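Local coordinates for Slr1951 protein (Synechocystis sp., PDB 3HX1) that is of unknown function but carries an FHA domain, a fold that in its relatives recognises phosphothreonine-containing partners, at residues 9-18 and 107-117. Sequence-based numbering, arbitrary orientation.
Sequences LQEHILIILD and QVSVRYEYRRR
Ile13 and Glu113 face each other as a hydrogen-bonded pair in the middle of an antiparallel ladder that joins the first strand, 11-18, to the last, 109-115. Ile13 N reaches Glu113 O at 3.0 Å and nearly straight (170°), and Ile15 pairs with Arg111 in the same way; one bond at each end, Arg115 N to Glu11 O and Ser109 N to Leu17 O, is weak.

Aromatic groups gather on the face that carries His12, Tyr112 and Tyr114. The Tyr112 hydroxyl meets His12 ND1 at the edge of the imidazole, a hydrogen bond modelled at 2.4 Å, so short that its exact length is doubtful. Tyr114 lies nearly parallel to the imidazole but slid aside, its CE1 3.4 Å from His12 CE1, while Gln10 CB sits over the phenol ring in a CH-pi contact, though Gln10 is modelled too close to its neighbours for the details to be firm. Farther along this face, Ile16 CG1 packs against Val110 CG1 (3.8 Å), alongside it.

Charges line the other face. Glu113 bridges Arg111 and Arg115, with OE2 taking Arg111 NH1 at 2.7 Å through its anti lone pair. Bent at chi3 (-55°), Arg115 lays its guanidinium over Ile13 CG1, and its NH1 continues to Glu24 of strand 21-27.

The chemistry implies a two-sided ladder: Leu14 and Ile16 touch Ile42 and His12 meets Tyr68 edge-to-face, both in the second sheet of the FHA sandwich, while paired charges border the aliphatic groups of the outer face.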
# COMPACT_ATOMS: atom_id res chain seq x y z
N LEU A 9 8.73 -3.57 21.37
CA LEU A 9 7.63 -4.22 20.61
C LEU A 9 7.46 -3.55 19.26
O LEU A 9 6.59 -2.70 19.09
CB LEU A 9 6.32 -4.13 21.39
CG LEU A 9 6.35 -4.73 22.80
CD1 LEU A 9 4.99 -4.53 23.47
CD2 LEU A 9 6.72 -6.21 22.72
N GLN A 10 8.30 -3.93 18.30
CA GLN A 10 8.25 -3.35 16.96
C GLN A 10 6.83 -3.31 16.39
O GLN A 10 6.06 -4.27 16.53
CB GLN A 10 9.15 -4.16 16.02
CG GLN A 10 10.59 -4.27 16.48
CD GLN A 10 11.33 -5.37 15.74
OE1 GLN A 10 10.98 -6.54 15.84
NE2 GLN A 10 12.37 -4.99 14.99
N GLU A 11 6.48 -2.20 15.74
CA GLU A 11 5.16 -2.04 15.14
C GLU A 11 5.22 -1.78 13.64
O GLU A 11 6.21 -1.25 13.13
CB GLU A 11 4.39 -0.91 15.84
CG GLU A 11 5.21 0.34 16.15
CD GLU A 11 4.40 1.41 16.88
OE1 GLU A 11 3.33 1.07 17.43
OE2 GLU A 11 4.83 2.58 16.91
N HIS A 12 4.16 -2.18 12.94
CA HIS A 12 4.05 -2.03 11.49
C HIS A 12 3.60 -0.63 11.12
O HIS A 12 2.46 -0.25 11.40
CB HIS A 12 3.06 -3.05 10.93
CG HIS A 12 3.42 -4.47 11.26
ND1 HIS A 12 4.52 -5.10 10.71
CD2 HIS A 12 2.85 -5.37 12.10
CE1 HIS A 12 4.61 -6.32 11.20
NE2 HIS A 12 3.62 -6.51 12.05
N ILE A 13 4.49 0.13 10.48
CA ILE A 13 4.18 1.51 10.09
C ILE A 13 4.22 1.71 8.58
O ILE A 13 5.16 1.29 7.91
CB ILE A 13 5.17 2.51 10.72
CG1 ILE A 13 5.08 2.46 12.24
CG2 ILE A 13 4.87 3.91 10.23
CD1 ILE A 13 3.70 2.70 12.79
N LEU A 14 3.19 2.37 8.07
CA LEU A 14 3.09 2.64 6.65
C LEU A 14 3.21 4.15 6.39
O LEU A 14 2.33 4.92 6.79
CB LEU A 14 1.73 2.14 6.13
CG LEU A 14 1.68 1.65 4.68
CD1 LEU A 14 2.68 0.51 4.50
CD2 LEU A 14 0.27 1.19 4.34
N ILE A 15 4.30 4.57 5.74
CA ILE A 15 4.48 5.98 5.42
C ILE A 15 3.86 6.24 4.05
O ILE A 15 4.37 5.79 3.02
CB ILE A 15 5.97 6.39 5.38
CG1 ILE A 15 6.63 6.11 6.73
CG2 ILE A 15 6.10 7.88 5.04
CD1 ILE A 15 7.08 4.68 6.89
N ILE A 16 2.75 6.97 4.04
CA ILE A 16 2.04 7.26 2.81
C ILE A 16 2.30 8.67 2.28
O ILE A 16 2.22 9.65 3.03
CB ILE A 16 0.52 7.08 3.01
CG1 ILE A 16 0.23 5.64 3.43
CG2 ILE A 16 -0.23 7.45 1.73
CD1 ILE A 16 -1.15 5.42 3.95
N LEU A 17 2.60 8.75 0.99
CA LEU A 17 2.85 10.03 0.34
C LEU A 17 1.91 10.20 -0.84
O LEU A 17 1.99 9.44 -1.80
CB LEU A 17 4.29 10.10 -0.15
CG LEU A 17 4.59 11.37 -0.96
CD1 LEU A 17 4.30 12.58 -0.09
CD2 LEU A 17 6.04 11.36 -1.42
N ASP A 18 1.04 11.20 -0.77
CA ASP A 18 0.09 11.46 -1.85
C ASP A 18 -0.32 12.93 -1.88
O ASP A 18 0.24 13.75 -1.16
CB ASP A 18 -1.15 10.59 -1.69
CG ASP A 18 -1.76 10.69 -0.30
OD1 ASP A 18 -1.46 11.67 0.43
OD2 ASP A 18 -2.56 9.80 0.06
N GLN A 107 4.04 10.19 -8.67
CA GLN A 107 4.08 10.98 -7.44
C GLN A 107 3.48 10.32 -6.19
O GLN A 107 3.39 10.95 -5.13
CB GLN A 107 3.38 12.33 -7.67
CG GLN A 107 3.96 13.48 -6.87
CD GLN A 107 5.28 13.94 -7.44
OE1 GLN A 107 6.16 13.13 -7.73
NE2 GLN A 107 5.44 15.25 -7.61
N VAL A 108 3.06 9.06 -6.27
CA VAL A 108 2.46 8.42 -5.09
C VAL A 108 3.09 7.07 -4.73
O VAL A 108 3.37 6.25 -5.59
CB VAL A 108 0.95 8.25 -5.27
CG1 VAL A 108 0.66 7.36 -6.47
CG2 VAL A 108 0.35 7.68 -4.01
N SER A 109 3.25 6.83 -3.43
CA SER A 109 3.93 5.64 -2.94
C SER A 109 3.81 5.41 -1.43
O SER A 109 3.56 6.35 -0.69
CB SER A 109 5.40 5.81 -3.24
OG SER A 109 5.96 6.78 -2.35
N VAL A 110 4.01 4.16 -1.00
CA VAL A 110 3.97 3.84 0.42
C VAL A 110 5.24 3.11 0.84
O VAL A 110 5.66 2.13 0.20
CB VAL A 110 2.76 2.94 0.80
CG1 VAL A 110 1.46 3.64 0.45
CG2 VAL A 110 2.86 1.59 0.11
N ARG A 111 5.86 3.59 1.91
CA ARG A 111 7.06 2.96 2.43
C ARG A 111 6.62 2.18 3.64
O ARG A 111 5.70 2.58 4.35
CB ARG A 111 8.10 4.00 2.84
CG ARG A 111 8.82 4.66 1.69
CD ARG A 111 10.17 5.22 2.13
NE ARG A 111 11.04 4.19 2.69
CZ ARG A 111 11.39 4.11 3.97
NH1 ARG A 111 10.94 5.01 4.84
NH2 ARG A 111 12.18 3.13 4.39
N TYR A 112 7.28 1.05 3.87
CA TYR A 112 6.96 0.23 5.03
C TYR A 112 8.13 0.21 5.99
O TYR A 112 9.29 0.30 5.58
CB TYR A 112 6.62 -1.21 4.61
CG TYR A 112 6.50 -2.16 5.78
CD1 TYR A 112 7.59 -2.92 6.20
CD2 TYR A 112 5.30 -2.29 6.49
CE1 TYR A 112 7.50 -3.79 7.28
CE2 TYR A 112 5.20 -3.16 7.58
CZ TYR A 112 6.31 -3.92 7.96
OH TYR A 112 6.24 -4.82 9.00
N GLU A 113 7.82 0.12 7.28
CA GLU A 113 8.86 0.09 8.30
C GLU A 113 8.44 -0.73 9.51
O GLU A 113 7.28 -0.69 9.92
CB GLU A 113 9.22 1.51 8.75
CG GLU A 113 10.26 2.20 7.87
CD GLU A 113 10.59 3.60 8.35
OE1 GLU A 113 10.80 3.78 9.56
OE2 GLU A 113 10.64 4.52 7.50
N TYR A 114 9.37 -1.49 10.05
CA TYR A 114 9.10 -2.29 11.23
C TYR A 114 9.86 -1.60 12.35
O TYR A 114 10.98 -1.98 12.69
CB TYR A 114 9.59 -3.73 11.04
CG TYR A 114 9.01 -4.68 12.06
CD1 TYR A 114 7.67 -4.57 12.46
CD2 TYR A 114 9.78 -5.69 12.63
CE1 TYR A 114 7.12 -5.43 13.38
CE2 TYR A 114 9.23 -6.56 13.56
CZ TYR A 114 7.91 -6.42 13.93
OH TYR A 114 7.38 -7.25 14.89
N ARG A 115 9.22 -0.57 12.89
CA ARG A 115 9.78 0.28 13.94
C ARG A 115 9.70 -0.31 15.34
O ARG A 115 8.73 -0.98 15.68
CB ARG A 115 9.07 1.62 13.90
CG ARG A 115 9.75 2.73 14.64
CD ARG A 115 9.05 4.02 14.28
NE ARG A 115 9.01 4.20 12.83
CZ ARG A 115 8.20 5.04 12.20
NH1 ARG A 115 7.33 5.77 12.90
NH2 ARG A 115 8.26 5.16 10.89
N ARG A 116 10.72 -0.02 16.15
CA ARG A 116 10.84 -0.52 17.51
C ARG A 116 10.21 0.34 18.61
O ARG A 116 9.37 -0.15 19.36
CB ARG A 116 12.32 -0.78 17.82
CG ARG A 116 12.60 -1.29 19.23
CD ARG A 116 13.98 -1.93 19.33
NE ARG A 116 14.07 -3.15 18.51
CZ ARG A 116 14.85 -4.18 18.80
NH1 ARG A 116 15.61 -4.16 19.89
NH2 ARG A 116 14.87 -5.25 18.01
N ARG A 117 10.64 1.59 18.72
CA ARG A 117 10.14 2.54 19.74
C ARG A 117 10.55 2.20 21.18
O ARG A 117 10.80 3.15 21.96
CB ARG A 117 8.61 2.69 19.66
CG ARG A 117 7.81 1.69 20.49
CD ARG A 117 6.45 1.45 19.86
NE ARG A 117 5.71 0.37 20.51
CZ ARG A 117 4.73 0.54 21.38
NH1 ARG A 117 4.36 1.77 21.73
NH2 ARG A 117 4.13 -0.51 21.92